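Local coordinates for serpin B3 (Homo sapiens, PDB 4ZK3), which probably inhibits proteases as a member of the serpin family and, as squamous cell carcinoma antigen 1, is linked to the Pso p27 aggregates of psoriasis, at residues A[245-250]-A[363-368]; A[285-290]-A[332-337]; A[175-180]-A[346-351]. One frame throughout, in Å; residues are numbered along the deposited sequence.

Interaction 1 of 3, residues A[245-250]-A[363-368]; sequences VLLPNE and FHCNHP
Leu247 is the knob of this contact, and Phe363, Cys365 and His367 form the hollow that receives it. With CG anti to the backbone N (chi1 -176°), its two methyls fork between two rings. CD2 sits squarely over the Phe363 face, 4.1 Å from the ring centroid and almost on the normal, while CD1 lies over the rim of the His367 imidazole, 3.8 Å from CE1. The backbone around His364 and Cys365 makes the floor: an inverse gamma turn centred on Cys365, in which Asn366 N bonds to His364 O, bends the chain round the leucine. Val245 fills a second notch, its CG1 reaching the Phe363 edge in the plane of the ring, 3.5 Å from CE2, with Cys365 SG beside it.

The polar clasp is at the other end. His367 NE2 donates to Pro248 O at 2.8 Å; the bond is nearly straight (162°) and lies in the imidazole plane, though it meets the carbonyl tilted from the carbonyl's own plane. ND1 donates to Asn366 OD1 at 3.0 Å, so the ring is held at both nitrogens and its rotation is fixed. Two donating nitrogens are consistent with a protonated imidazole in this low-pH crystal form. Next to it, Pro248 CD rests 3.3 Å from Pro368 O.

Here two serpin sheets meet. Strand 361-364 follows the reactive loop in sheet C; strand 276-294 backs Phe363 and Cys365, and His283 stacks on His364. In sheet B, strand 241-248 runs between strands 229-235 and 369-375, and Leu254 of helix 254-260 packs against both prolines.

Interaction 2 of 3, residues A[285-290]-A[332-337]; sequences PRFKVE and AFVEVT
Phe333 lies alongside Glu290, both pointing off the same face of the sheet. Glu290 CG comes within 3.7 Å of Phe333 CD2, and OE2 reaches the ring edge in its plane, with carboxylate and ring turned 75° apart.

One residue on, Val334 is a hydrogen-bonded partner of Val289: Val289 N gives to Val334 O at 2.8 Å, and Val334 N gives back to Val289 O at 2.9 Å. A chi1 of 57° wedges Val334 CG1 between its own backbone N and carbonyl carbon, where it meets Val289 CB at 3.8 Å. Glu335 is back on the side of the sheet that carries Phe333 and faces Lys288, but NZ stays 4.1 Å from OE1, too far for a salt bridge; the lysine CE makes the closer approach.

The two bonds of Val336 are unequal. Its N donates to Phe287 O at 2.9 Å and 169°, whereas the return bond from Phe287 N to Val336 O is weak. Its CB covers the Phe287 ring off-centre, 4.1 Å from the centroid. At Thr337 the pairing ends: Arg286 NH1 passes near CB on its way to a salt bridge with Glu338, and Thr337 O takes the indole N-H of Trp186.

This antiparallel ladder is the pairing of strands 5 and 6 of serpin sheet A, ending beside the breach, where an inserting reactive loop enters the sheet.

Interaction 3 of 3, residues A[175-180]-A[346-351]; sequences VLVNAI and ATAVVG
Leu176 and Val349 grip each other through their backbones, and here the contact is tightest. Leu176 N bonds to Val349 O at 2.7 Å and Val349 N to Leu176 O at 2.8 Å; the same carbonyl of Val349 also takes a C-H contact from Val175 CA at 3.0 Å. Two residues along comes a second reciprocal pair: Asn178 N to Thr347 O and Thr347 N to Asn178 O are both 2.9 Å. All four donors lie in the plane of the carbonyl they use, and the strands run antiparallel with 4.6 Å between axes. Ala346 CB presses in too, 3.2 Å from Asn178 O.

Compared with that spine, the side chains touch one another lightly. Val175 CG2 and Val350 CG2 lie side by side 4.1 Å apart, and Ala179 CB and Ala346 CB stand at 4.3 Å. Val177, with CG1 anti to the backbone N (chi1 -176°), leans that methyl toward Thr347 O instead. Ala179, Ala346 and Ala348 offer only methyls, so side-chain contacts across this face are few and long. Light contact between side chains does not mean solvent, however, since every touching residue is buried. Val177 and Ala346 pack under helix 140-153; on the reverse face Leu176, Thr347 and Val349 meet helix 31-42.

Two buried side-chain oxygens on that reverse face have partners: Thr347 OG1 is hydrogen-bonded to Ser33 and His330, and Asn178 OD1, weakly, to Asn105 and Ser36. This cluster is the serpin shutter, and the strand carrying Thr347, set between strands 174-185 and 325-336, is the amino-terminal part of the reactive loop inserted as strand 4 of sheet A, consistent with the relaxed, cleaved state.

Overall arrangement
Along the chain the first segments come as 175-180, 245-250 and 285-290, then their partners as 332-337, 346-351 and 363-368, so interactions 1 and 3 interlock, with interaction 2 between the ends of both. The centres of interactions 1 and 2 lie about 16 Å apart, and the two contacts touch where Cys365 O meets Pro285 CD; strand 276-294 neighbours strands 361-364 and 325-336. Strand 325-336 borders 340-351, putting interaction 3 about 22 Å from interaction 2, centre to centre. Interactions 1 and 3 lie on opposite sides of the chain's centre. Between segments 346-351 and 363-368, Gly351 CA and Phe363 CA stand 46.2 Å apart, more than twelve residues comfortably span, consistent with a cut, inserted reactive loop.

Interaction 1 of 3, residues A[245-250]-A[363-368]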
ATOM      1  N   VAL A 245      -5.903  -0.552 -14.377  1.00 20.23           N
ATOM      2  CA  VAL A 245      -5.579  -1.972 -14.611  1.00 21.98           C
ATOM      3  C   VAL A 245      -4.687  -2.082 -15.862  1.00 22.56           C
ATOM      4  O   VAL A 245      -4.936  -1.398 -16.853  1.00 23.20           O
ATOM      5  CB  VAL A 245      -6.858  -2.821 -14.831  1.00 19.99           C
ATOM      6  CG1 VAL A 245      -6.528  -4.264 -15.176  1.00 20.47           C
ATOM      7  CG2 VAL A 245      -7.772  -2.797 -13.630  1.00 19.94           C
ATOM      8  N   LEU A 246      -3.659  -2.907 -15.767  1.00 23.38           N
ATOM      9  CA  LEU A 246      -2.742  -3.199 -16.862  1.00 24.88           C
ATOM     10  C   LEU A 246      -2.798  -4.671 -17.177  1.00 25.93           C
ATOM     11  O   LEU A 246      -2.430  -5.525 -16.335  1.00 23.59           O
ATOM     12  CB  LEU A 246      -1.336  -2.763 -16.491  1.00 27.96           C
ATOM     13  CG  LEU A 246      -1.157  -1.253 -16.305  1.00 31.38           C
ATOM     14  CD1 LEU A 246      -1.168  -0.913 -14.838  1.00 35.12           C
ATOM     15  CD2 LEU A 246       0.125  -0.722 -16.949  1.00 36.21           C
ATOM     16  N   LEU A 247      -3.281  -4.960 -18.403  1.00 26.86           N
ATOM     17  CA  LEU A 247      -3.571  -6.293 -18.901  1.00 25.87           C
ATOM     18  C   LEU A 247      -2.636  -6.696 -20.050  1.00 28.22           C
ATOM     19  O   LEU A 247      -2.691  -6.068 -21.091  1.00 31.51           O
ATOM     20  CB  LEU A 247      -5.025  -6.309 -19.400  1.00 26.00           C
ATOM     21  CG  LEU A 247      -5.507  -7.680 -19.870  1.00 24.74           C
ATOM     22  CD1 LEU A 247      -5.505  -8.685 -18.711  1.00 29.65           C
ATOM     23  CD2 LEU A 247      -6.868  -7.546 -20.496  1.00 25.87           C
ATOM     24  N   PRO A 248      -1.744  -7.688 -19.845  1.00 28.51           N
ATOM     25  CA  PRO A 248      -0.915  -8.115 -20.999  1.00 30.74           C
ATOM     26  C   PRO A 248      -1.843  -8.623 -22.111  1.00 31.65           C
ATOM     27  O   PRO A 248      -2.894  -9.235 -21.796  1.00 31.54           O
ATOM     28  CB  PRO A 248      -0.071  -9.265 -20.430  1.00 30.16           C
ATOM     29  CG  PRO A 248      -0.034  -8.969 -18.930  1.00 29.43           C
ATOM     30  CD  PRO A 248      -1.355  -8.367 -18.605  1.00 28.26           C
ATOM     31  N   ASN A 249      -1.481  -8.372 -23.370  1.00 33.69           N
ATOM     32  CA  ASN A 249      -2.301  -8.851 -24.539  1.00 37.31           C
ATOM     33  C   ASN A 249      -2.287 -10.361 -24.607  1.00 33.49           C
ATOM     34  O   ASN A 249      -3.281 -10.957 -24.945  1.00 36.84           O
ATOM     35  CB  ASN A 249      -1.773  -8.351 -25.871  1.00 37.73           C
ATOM     36  CG  ASN A 249      -1.789  -6.867 -25.979  1.00 39.47           C
ATOM     37  OD1 ASN A 249      -2.603  -6.212 -25.334  1.00 40.17           O
ATOM     38  ND2 ASN A 249      -0.892  -6.310 -26.818  1.00 38.59           N
ATOM     39  N   GLU A 250      -1.152 -10.954 -24.256  1.00 40.92           N
ATOM     40  CA  GLU A 250      -0.984 -12.413 -24.217  1.00 43.43           C
ATOM     41  C   GLU A 250      -0.981 -13.016 -22.798  1.00 43.08           C
ATOM     42  O   GLU A 250      -0.359 -12.474 -21.884  1.00 39.12           O
ATOM     43  CB  GLU A 250       0.332 -12.795 -24.942  1.00 49.75           C
ATOM     44  CG  GLU A 250       0.314 -12.501 -26.440  1.00 53.12           C
ATOM     45  CD  GLU A 250      -0.898 -13.141 -27.131  1.00 62.70           C
ATOM     46  OE1 GLU A 250      -1.236 -14.299 -26.793  1.00 67.96           O
ATOM     47  OE2 GLU A 250      -1.543 -12.491 -27.993  1.00 67.54           O
ATOM     48  N   PHE A 363     -11.403  -5.665 -23.128  1.00 36.18           N
ATOM     49  CA  PHE A 363     -10.499  -5.689 -21.975  1.00 31.06           C
ATOM     50  C   PHE A 363     -10.971  -6.809 -21.027  1.00 31.36           C
ATOM     51  O   PHE A 363     -11.789  -6.597 -20.126  1.00 34.18           O
ATOM     52  CB  PHE A 363     -10.511  -4.298 -21.293  1.00 30.50           C
ATOM     53  CG  PHE A 363      -9.344  -4.054 -20.399  1.00 28.61           C
ATOM     54  CD1 PHE A 363      -8.196  -3.469 -20.874  1.00 26.75           C
ATOM     55  CD2 PHE A 363      -9.415  -4.377 -19.049  1.00 27.53           C
ATOM     56  CE1 PHE A 363      -7.127  -3.243 -20.040  1.00 27.58           C
ATOM     57  CE2 PHE A 363      -8.338  -4.159 -18.200  1.00 27.93           C
ATOM     58  CZ  PHE A 363      -7.182  -3.607 -18.696  1.00 26.93           C
ATOM     59  N   HIS A 364     -10.460  -8.004 -21.245  1.00 28.20           N
ATOM     60  CA  HIS A 364     -10.919  -9.175 -20.574  1.00 27.41           C
ATOM     61  C   HIS A 364      -9.893  -9.687 -19.644  1.00 27.96           C
ATOM     62  O   HIS A 364      -9.004 -10.357 -20.051  1.00 29.85           O
ATOM     63  CB  HIS A 364     -11.195 -10.279 -21.586  1.00 32.84           C
ATOM     64  CG  HIS A 364     -12.409 -10.031 -22.423  1.00 34.88           C
ATOM     65  ND1 HIS A 364     -12.839 -10.921 -23.397  1.00 39.28           N
ATOM     66  CD2 HIS A 364     -13.291  -9.000 -22.436  1.00 38.55           C
ATOM     67  CE1 HIS A 364     -13.925 -10.442 -23.976  1.00 35.70           C
ATOM     68  NE2 HIS A 364     -14.221  -9.277 -23.418  1.00 39.15           N
ATOM     69  N   CYS A 365     -10.074  -9.427 -18.352  1.00 26.97           N
ATOM     70  CA  CYS A 365      -9.124  -9.829 -17.339  1.00 26.53           C
ATOM     71  C   CYS A 365      -9.316 -11.294 -16.906  1.00 28.74           C
ATOM     72  O   CYS A 365      -9.763 -11.548 -15.794  1.00 24.38           O
ATOM     73  CB  CYS A 365      -9.277  -8.879 -16.153  1.00 25.81           C
ATOM     74  SG  CYS A 365      -8.952  -7.170 -16.617  1.00 26.34           S
ATOM     75  N   ASN A 366      -8.979 -12.237 -17.806  1.00 27.46           N
ATOM     76  CA  ASN A 366      -9.119 -13.634 -17.544  1.00 27.66           C
ATOM     77  C   ASN A 366      -7.774 -14.290 -17.564  1.00 29.14           C
ATOM     78  O   ASN A 366      -7.700 -15.487 -17.780  1.00 30.03           O
ATOM     79  CB  ASN A 366     -10.085 -14.319 -18.506  1.00 30.91           C
ATOM     80  CG  ASN A 366      -9.734 -14.087 -19.970  1.00 37.89           C
ATOM     81  OD1 ASN A 366      -8.580 -13.833 -20.335  1.00 36.32           O
ATOM     82  ND2 ASN A 366     -10.722 -14.193 -20.806  1.00 41.16           N
ATOM     83  N   HIS A 367      -6.719 -13.505 -17.313  1.00 24.11           N
ATOM     84  CA  HIS A 367      -5.380 -14.024 -17.095  1.00 27.15           C
ATOM     85  C   HIS A 367      -4.709 -12.924 -16.281  1.00 27.22           C
ATOM     86  O   HIS A 367      -5.353 -11.898 -16.044  1.00 25.04           O
ATOM     87  CB  HIS A 367      -4.687 -14.364 -18.442  1.00 28.72           C
ATOM     88  CG  HIS A 367      -4.639 -13.225 -19.413  1.00 31.05           C
ATOM     89  ND1 HIS A 367      -5.746 -12.799 -20.115  1.00 29.18           N
ATOM     90  CD2 HIS A 367      -3.614 -12.430 -19.808  1.00 31.02           C
ATOM     91  CE1 HIS A 367      -5.410 -11.777 -20.884  1.00 29.52           C
ATOM     92  NE2 HIS A 367      -4.118 -11.557 -20.744  1.00 29.56           N
ATOM     93  N   PRO A 368      -3.480 -13.140 -15.810  1.00 24.61           N
ATOM     94  CA  PRO A 368      -2.921 -12.288 -14.795  1.00 26.49           C
ATOM     95  C   PRO A 368      -2.797 -10.848 -15.190  1.00 26.82           C
ATOM     96  O   PRO A 368      -2.420 -10.569 -16.341  1.00 24.94           O
ATOM     97  CB  PRO A 368      -1.551 -12.878 -14.574  1.00 25.71           C
ATOM     98  CG  PRO A 368      -1.758 -14.304 -14.796  1.00 26.87           C
ATOM     99  CD  PRO A 368      -2.713 -14.372 -15.946  1.00 25.28           C
TER

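Interaction 2 of 3, residues A[285-290]-A[332-337]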
ATOM      1  N   PRO A 285     -13.077  -9.777 -13.036  1.00 23.16           N
ATOM      2  CA  PRO A 285     -13.548 -10.768 -12.069  1.00 22.00           C
ATOM      3  C   PRO A 285     -13.863 -10.160 -10.676  1.00 24.73           C
ATOM      4  O   PRO A 285     -13.323  -9.119 -10.289  1.00 24.71           O
ATOM      5  CB  PRO A 285     -12.406 -11.752 -11.994  1.00 25.21           C
ATOM      6  CG  PRO A 285     -11.189 -10.909 -12.330  1.00 25.22           C
ATOM      7  CD  PRO A 285     -11.649  -9.903 -13.320  1.00 22.18           C
ATOM      8  N   ARG A 286     -14.796 -10.784  -9.973  1.00 23.96           N
ATOM      9  CA  ARG A 286     -14.975 -10.558  -8.547  1.00 24.92           C
ATOM     10  C   ARG A 286     -13.781 -11.232  -7.996  1.00 25.70           C
ATOM     11  O   ARG A 286     -13.462 -12.348  -8.425  1.00 27.57           O
ATOM     12  CB  ARG A 286     -16.206 -11.299  -8.013  1.00 26.53           C
ATOM     13  CG  ARG A 286     -17.518 -10.763  -8.509  1.00 25.19           C
ATOM     14  CD  ARG A 286     -18.764 -11.492  -7.939  1.00 28.83           C
ATOM     15  NE  ARG A 286     -18.655 -11.780  -6.522  1.00 32.09           N
ATOM     16  CZ  ARG A 286     -19.219 -11.101  -5.524  1.00 35.28           C
ATOM     17  NH1 ARG A 286     -20.050 -10.084  -5.717  1.00 40.28           N
ATOM     18  NH2 ARG A 286     -18.961 -11.483  -4.296  1.00 35.15           N
ATOM     19  N   PHE A 287     -13.047 -10.556  -7.118  1.00 24.08           N
ATOM     20  CA  PHE A 287     -11.873 -11.167  -6.524  1.00 23.44           C
ATOM     21  C   PHE A 287     -11.558 -10.581  -5.152  1.00 23.80           C
ATOM     22  O   PHE A 287     -11.975  -9.456  -4.819  1.00 23.22           O
ATOM     23  CB  PHE A 287     -10.629 -11.105  -7.448  1.00 24.93           C
ATOM     24  CG  PHE A 287     -10.050  -9.700  -7.688  1.00 22.58           C
ATOM     25  CD1 PHE A 287      -9.062  -9.182  -6.853  1.00 24.64           C
ATOM     26  CD2 PHE A 287     -10.392  -8.995  -8.777  1.00 20.14           C
ATOM     27  CE1 PHE A 287      -8.463  -7.956  -7.146  1.00 24.12           C
ATOM     28  CE2 PHE A 287      -9.850  -7.770  -9.067  1.00 21.60           C
ATOM     29  CZ  PHE A 287      -8.882  -7.230  -8.243  1.00 22.82           C
ATOM     30  N   LYS A 288     -10.770 -11.328  -4.405  1.00 26.73           N
ATOM     31  CA  LYS A 288     -10.332 -10.937  -3.077  1.00 31.42           C
ATOM     32  C   LYS A 288      -8.898 -11.313  -2.920  1.00 33.10           C
ATOM     33  O   LYS A 288      -8.530 -12.454  -3.200  1.00 37.51           O
ATOM     34  CB  LYS A 288     -11.171 -11.691  -2.060  1.00 37.97           C
ATOM     35  CG  LYS A 288     -10.791 -11.489  -0.596  1.00 42.83           C
ATOM     36  CD  LYS A 288     -11.711 -12.248   0.338  1.00 46.92           C
ATOM     37  CE  LYS A 288     -13.072 -11.582   0.387  1.00 53.56           C
ATOM     38  NZ  LYS A 288     -13.988 -12.334   1.283  1.00 57.36           N
ATOM     39  N   VAL A 289      -8.058 -10.380  -2.510  1.00 26.84           N
ATOM     40  CA  VAL A 289      -6.689 -10.699  -2.226  1.00 26.04           C
ATOM     41  C   VAL A 289      -6.326 -10.271  -0.788  1.00 25.21           C
ATOM     42  O   VAL A 289      -6.575  -9.119  -0.393  1.00 21.53           O
ATOM     43  CB  VAL A 289      -5.759 -10.006  -3.233  1.00 29.10           C
ATOM     44  CG1 VAL A 289      -4.295 -10.151  -2.843  1.00 30.96           C
ATOM     45  CG2 VAL A 289      -5.989 -10.528  -4.651  1.00 34.81           C
ATOM     46  N   GLU A 290      -5.627 -11.159  -0.070  1.00 21.56           N
ATOM     47  CA  GLU A 290      -5.177 -10.904   1.254  1.00 24.93           C
ATOM     48  C   GLU A 290      -3.740 -11.333   1.366  1.00 24.51           C
ATOM     49  O   GLU A 290      -3.426 -12.479   1.125  1.00 27.21           O
ATOM     50  CB  GLU A 290      -6.064 -11.676   2.205  1.00 27.39           C
ATOM     51  CG  GLU A 290      -7.529 -11.370   2.019  1.00 31.24           C
ATOM     52  CD  GLU A 290      -8.393 -11.952   3.139  1.00 35.07           C
ATOM     53  OE1 GLU A 290      -9.311 -12.728   2.830  1.00 35.44           O
ATOM     54  OE2 GLU A 290      -8.187 -11.567   4.327  1.00 36.53           O
ATOM     55  N   ALA A 332      -2.393  -6.525   4.004  1.00 20.56           N
ATOM     56  CA  ALA A 332      -3.255  -5.796   3.075  1.00 20.59           C
ATOM     57  C   ALA A 332      -4.361  -6.693   2.538  1.00 20.08           C
ATOM     58  O   ALA A 332      -4.188  -7.919   2.430  1.00 19.43           O
ATOM     59  CB  ALA A 332      -2.441  -5.183   1.924  1.00 19.10           C
ATOM     60  N   PHE A 333      -5.483  -6.060   2.215  1.00 17.80           N
ATOM     61  CA  PHE A 333      -6.733  -6.714   1.776  1.00 18.66           C
ATOM     62  C   PHE A 333      -7.372  -5.896   0.665  1.00 19.91           C
ATOM     63  O   PHE A 333      -7.438  -4.654   0.757  1.00 19.85           O
ATOM     64  CB  PHE A 333      -7.697  -6.698   2.983  1.00 18.78           C
ATOM     65  CG  PHE A 333      -9.134  -7.091   2.655  1.00 19.95           C
ATOM     66  CD1 PHE A 333     -10.058  -6.149   2.176  1.00 21.07           C
ATOM     67  CD2 PHE A 333      -9.572  -8.388   2.892  1.00 22.35           C
ATOM     68  CE1 PHE A 333     -11.387  -6.519   1.855  1.00 22.23           C
ATOM     69  CE2 PHE A 333     -10.928  -8.758   2.640  1.00 23.17           C
ATOM     70  CZ  PHE A 333     -11.824  -7.814   2.121  1.00 21.88           C
ATOM     71  N   VAL A 334      -7.865  -6.544  -0.385  1.00 17.50           N
ATOM     72  CA  VAL A 334      -8.739  -5.867  -1.326  1.00 19.16           C
ATOM     73  C   VAL A 334      -9.825  -6.844  -1.741  1.00 19.62           C
ATOM     74  O   VAL A 334      -9.560  -8.052  -1.908  1.00 19.51           O
ATOM     75  CB  VAL A 334      -7.947  -5.350  -2.595  1.00 17.89           C
ATOM     76  CG1 VAL A 334      -7.230  -6.473  -3.312  1.00 17.26           C
ATOM     77  CG2 VAL A 334      -8.806  -4.514  -3.526  1.00 18.31           C
ATOM     78  N   GLU A 335     -11.020  -6.310  -1.935  1.00 20.50           N
ATOM     79  CA  GLU A 335     -12.086  -7.071  -2.576  1.00 20.30           C
ATOM     80  C   GLU A 335     -12.765  -6.208  -3.598  1.00 20.36           C
ATOM     81  O   GLU A 335     -13.145  -5.081  -3.324  1.00 21.28           O
ATOM     82  CB  GLU A 335     -13.142  -7.559  -1.557  1.00 22.95           C
ATOM     83  CG  GLU A 335     -14.244  -8.380  -2.237  1.00 23.83           C
ATOM     84  CD  GLU A 335     -15.177  -9.106  -1.308  1.00 28.77           C
ATOM     85  OE1 GLU A 335     -15.301  -8.714  -0.139  1.00 27.63           O
ATOM     86  OE2 GLU A 335     -15.798 -10.070  -1.790  1.00 33.50           O
ATOM     87  N   VAL A 336     -12.990  -6.782  -4.759  1.00 21.20           N
ATOM     88  CA  VAL A 336     -13.711  -6.141  -5.854  1.00 20.99           C
ATOM     89  C   VAL A 336     -15.045  -6.876  -6.110  1.00 22.78           C
ATOM     90  O   VAL A 336     -15.083  -8.093  -6.170  1.00 19.99           O
ATOM     91  CB  VAL A 336     -12.745  -6.175  -7.082  1.00 23.40           C
ATOM     92  CG1 VAL A 336     -13.438  -5.938  -8.412  1.00 25.05           C
ATOM     93  CG2 VAL A 336     -11.645  -5.139  -6.851  1.00 22.01           C
ATOM     94  N   THR A 337     -16.133  -6.108  -6.197  1.00 24.34           N
ATOM     95  CA  THR A 337     -17.471  -6.600  -6.429  1.00 25.64           C
ATOM     96  C   THR A 337     -18.076  -5.750  -7.530  1.00 26.14           C
ATOM     97  O   THR A 337     -17.440  -4.813  -8.039  1.00 24.71           O
ATOM     98  CB  THR A 337     -18.395  -6.468  -5.187  1.00 25.68           C
ATOM     99  OG1 THR A 337     -18.740  -5.080  -4.992  1.00 26.49           O
ATOM    100  CG2 THR A 337     -17.720  -7.037  -3.940  1.00 24.30           C
TER

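Interaction 3 of 3, residues A[175-180]-A[346-351]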
ATOM      1  N   VAL A 175       5.834   0.598  19.279  1.00 23.61           N
ATOM      2  CA  VAL A 175       5.254   0.122  18.010  1.00 23.69           C
ATOM      3  C   VAL A 175       4.580   1.337  17.313  1.00 19.44           C
ATOM      4  O   VAL A 175       3.682   1.997  17.852  1.00 19.44           O
ATOM      5  CB  VAL A 175       4.222  -0.977  18.213  1.00 24.21           C
ATOM      6  CG1 VAL A 175       3.575  -1.413  16.888  1.00 25.11           C
ATOM      7  CG2 VAL A 175       4.852  -2.180  18.947  1.00 24.88           C
ATOM      8  N   LEU A 176       5.068   1.664  16.133  1.00 18.52           N
ATOM      9  CA  LEU A 176       4.478   2.699  15.346  1.00 19.38           C
ATOM     10  C   LEU A 176       3.591   1.999  14.343  1.00 20.63           C
ATOM     11  O   LEU A 176       4.002   1.015  13.727  1.00 20.47           O
ATOM     12  CB  LEU A 176       5.560   3.475  14.647  1.00 21.09           C
ATOM     13  CG  LEU A 176       6.412   4.364  15.547  1.00 19.79           C
ATOM     14  CD1 LEU A 176       7.703   4.771  14.876  1.00 22.49           C
ATOM     15  CD2 LEU A 176       5.649   5.608  15.844  1.00 21.39           C
ATOM     16  N   VAL A 177       2.386   2.517  14.140  1.00 19.18           N
ATOM     17  CA  VAL A 177       1.444   1.869  13.276  1.00 20.25           C
ATOM     18  C   VAL A 177       0.785   2.843  12.331  1.00 18.06           C
ATOM     19  O   VAL A 177       0.461   3.911  12.740  1.00 17.25           O
ATOM     20  CB  VAL A 177       0.398   1.094  14.111  1.00 22.02           C
ATOM     21  CG1 VAL A 177      -0.529   0.352  13.185  1.00 22.52           C
ATOM     22  CG2 VAL A 177       1.104   0.094  15.004  1.00 23.27           C
ATOM     23  N   ASN A 178       0.693   2.483  11.060  1.00 16.19           N
ATOM     24  CA  ASN A 178      -0.140   3.144  10.092  1.00 15.92           C
ATOM     25  C   ASN A 178      -1.267   2.230   9.619  1.00 18.02           C
ATOM     26  O   ASN A 178      -1.038   1.062   9.317  1.00 19.11           O
ATOM     27  CB  ASN A 178       0.648   3.523   8.810  1.00 15.89           C
ATOM     28  CG  ASN A 178      -0.233   4.143   7.773  1.00 15.90           C
ATOM     29  OD1 ASN A 178      -0.499   5.365   7.829  1.00 20.15           O
ATOM     30  ND2 ASN A 178      -0.761   3.352   6.906  1.00 13.90           N
ATOM     31  N   ALA A 179      -2.501   2.740   9.575  1.00 18.33           N
ATOM     32  CA  ALA A 179      -3.617   2.036   8.933  1.00 19.52           C
ATOM     33  C   ALA A 179      -4.286   2.914   7.893  1.00 18.48           C
ATOM     34  O   ALA A 179      -4.516   4.112   8.120  1.00 20.98           O
ATOM     35  CB  ALA A 179      -4.666   1.604   9.959  1.00 18.88           C
ATOM     36  N   ILE A 180      -4.625   2.301   6.773  1.00 16.84           N
ATOM     37  CA  ILE A 180      -5.281   2.964   5.644  1.00 17.23           C
ATOM     38  C   ILE A 180      -6.477   2.123   5.185  1.00 16.75           C
ATOM     39  O   ILE A 180      -6.424   0.859   5.200  1.00 15.88           O
ATOM     40  CB  ILE A 180      -4.292   3.188   4.470  1.00 17.11           C
ATOM     41  CG1 ILE A 180      -4.950   3.943   3.331  1.00 17.07           C
ATOM     42  CG2 ILE A 180      -3.762   1.840   3.905  1.00 16.23           C
ATOM     43  CD1 ILE A 180      -3.997   4.359   2.189  1.00 17.15           C
ATOM     44  N   ALA A 346      -2.207  -2.136   6.643  1.00 14.88           N
ATOM     45  CA  ALA A 346      -1.605  -1.535   7.774  1.00 16.06           C
ATOM     46  C   ALA A 346      -0.158  -1.954   7.870  1.00 16.24           C
ATOM     47  O   ALA A 346       0.212  -3.036   7.390  1.00 16.56           O
ATOM     48  CB  ALA A 346      -2.378  -1.866   9.059  1.00 16.60           C
ATOM     49  N   THR A 347       0.651  -1.101   8.496  1.00 15.84           N
ATOM     50  CA  THR A 347       2.057  -1.336   8.722  1.00 16.62           C
ATOM     51  C   THR A 347       2.401  -1.094  10.175  1.00 18.96           C
ATOM     52  O   THR A 347       2.007  -0.088  10.753  1.00 17.96           O
ATOM     53  CB  THR A 347       2.885  -0.371   7.830  1.00 18.56           C
ATOM     54  OG1 THR A 347       2.442  -0.446   6.456  1.00 17.11           O
ATOM     55  CG2 THR A 347       4.346  -0.645   7.955  1.00 18.07           C
ATOM     56  N   ALA A 348       3.151  -2.031  10.758  1.00 18.50           N
ATOM     57  CA  ALA A 348       3.642  -1.923  12.128  1.00 19.64           C
ATOM     58  C   ALA A 348       5.164  -1.925  12.138  1.00 19.63           C
ATOM     59  O   ALA A 348       5.785  -2.755  11.499  1.00 18.49           O
ATOM     60  CB  ALA A 348       3.113  -3.101  12.973  1.00 22.27           C
ATOM     61  N   VAL A 349       5.751  -1.012  12.887  1.00 19.91           N
ATOM     62  CA  VAL A 349       7.177  -0.965  13.117  1.00 21.23           C
ATOM     63  C   VAL A 349       7.386  -1.131  14.630  1.00 23.82           C
ATOM     64  O   VAL A 349       6.799  -0.353  15.438  1.00 21.90           O
ATOM     65  CB  VAL A 349       7.718   0.411  12.692  1.00 22.22           C
ATOM     66  CG1 VAL A 349       9.209   0.610  13.117  1.00 24.58           C
ATOM     67  CG2 VAL A 349       7.477   0.624  11.169  1.00 20.34           C
ATOM     68  N   VAL A 350       8.171  -2.154  15.000  1.00 24.36           N
ATOM     69  CA  VAL A 350       8.399  -2.560  16.404  1.00 26.91           C
ATOM     70  C   VAL A 350       9.836  -2.301  16.815  1.00 28.05           C
ATOM     71  O   VAL A 350      10.752  -2.641  16.087  1.00 27.09           O
ATOM     72  CB  VAL A 350       8.162  -4.062  16.587  1.00 28.75           C
ATOM     73  CG1 VAL A 350       8.325  -4.476  18.048  1.00 27.77           C
ATOM     74  CG2 VAL A 350       6.791  -4.443  16.108  1.00 26.95           C
ATOM     75  N   GLY A 351      10.023  -1.641  17.945  1.00 28.95           N
ATOM     76  CA  GLY A 351      11.349  -1.271  18.428  1.00 30.84           C
ATOM     77  C   GLY A 351      11.535  -1.526  19.916  1.00 30.72           C
ATOM     78  O   GLY A 351      10.561  -1.646  20.672  1.00 28.56           O
TER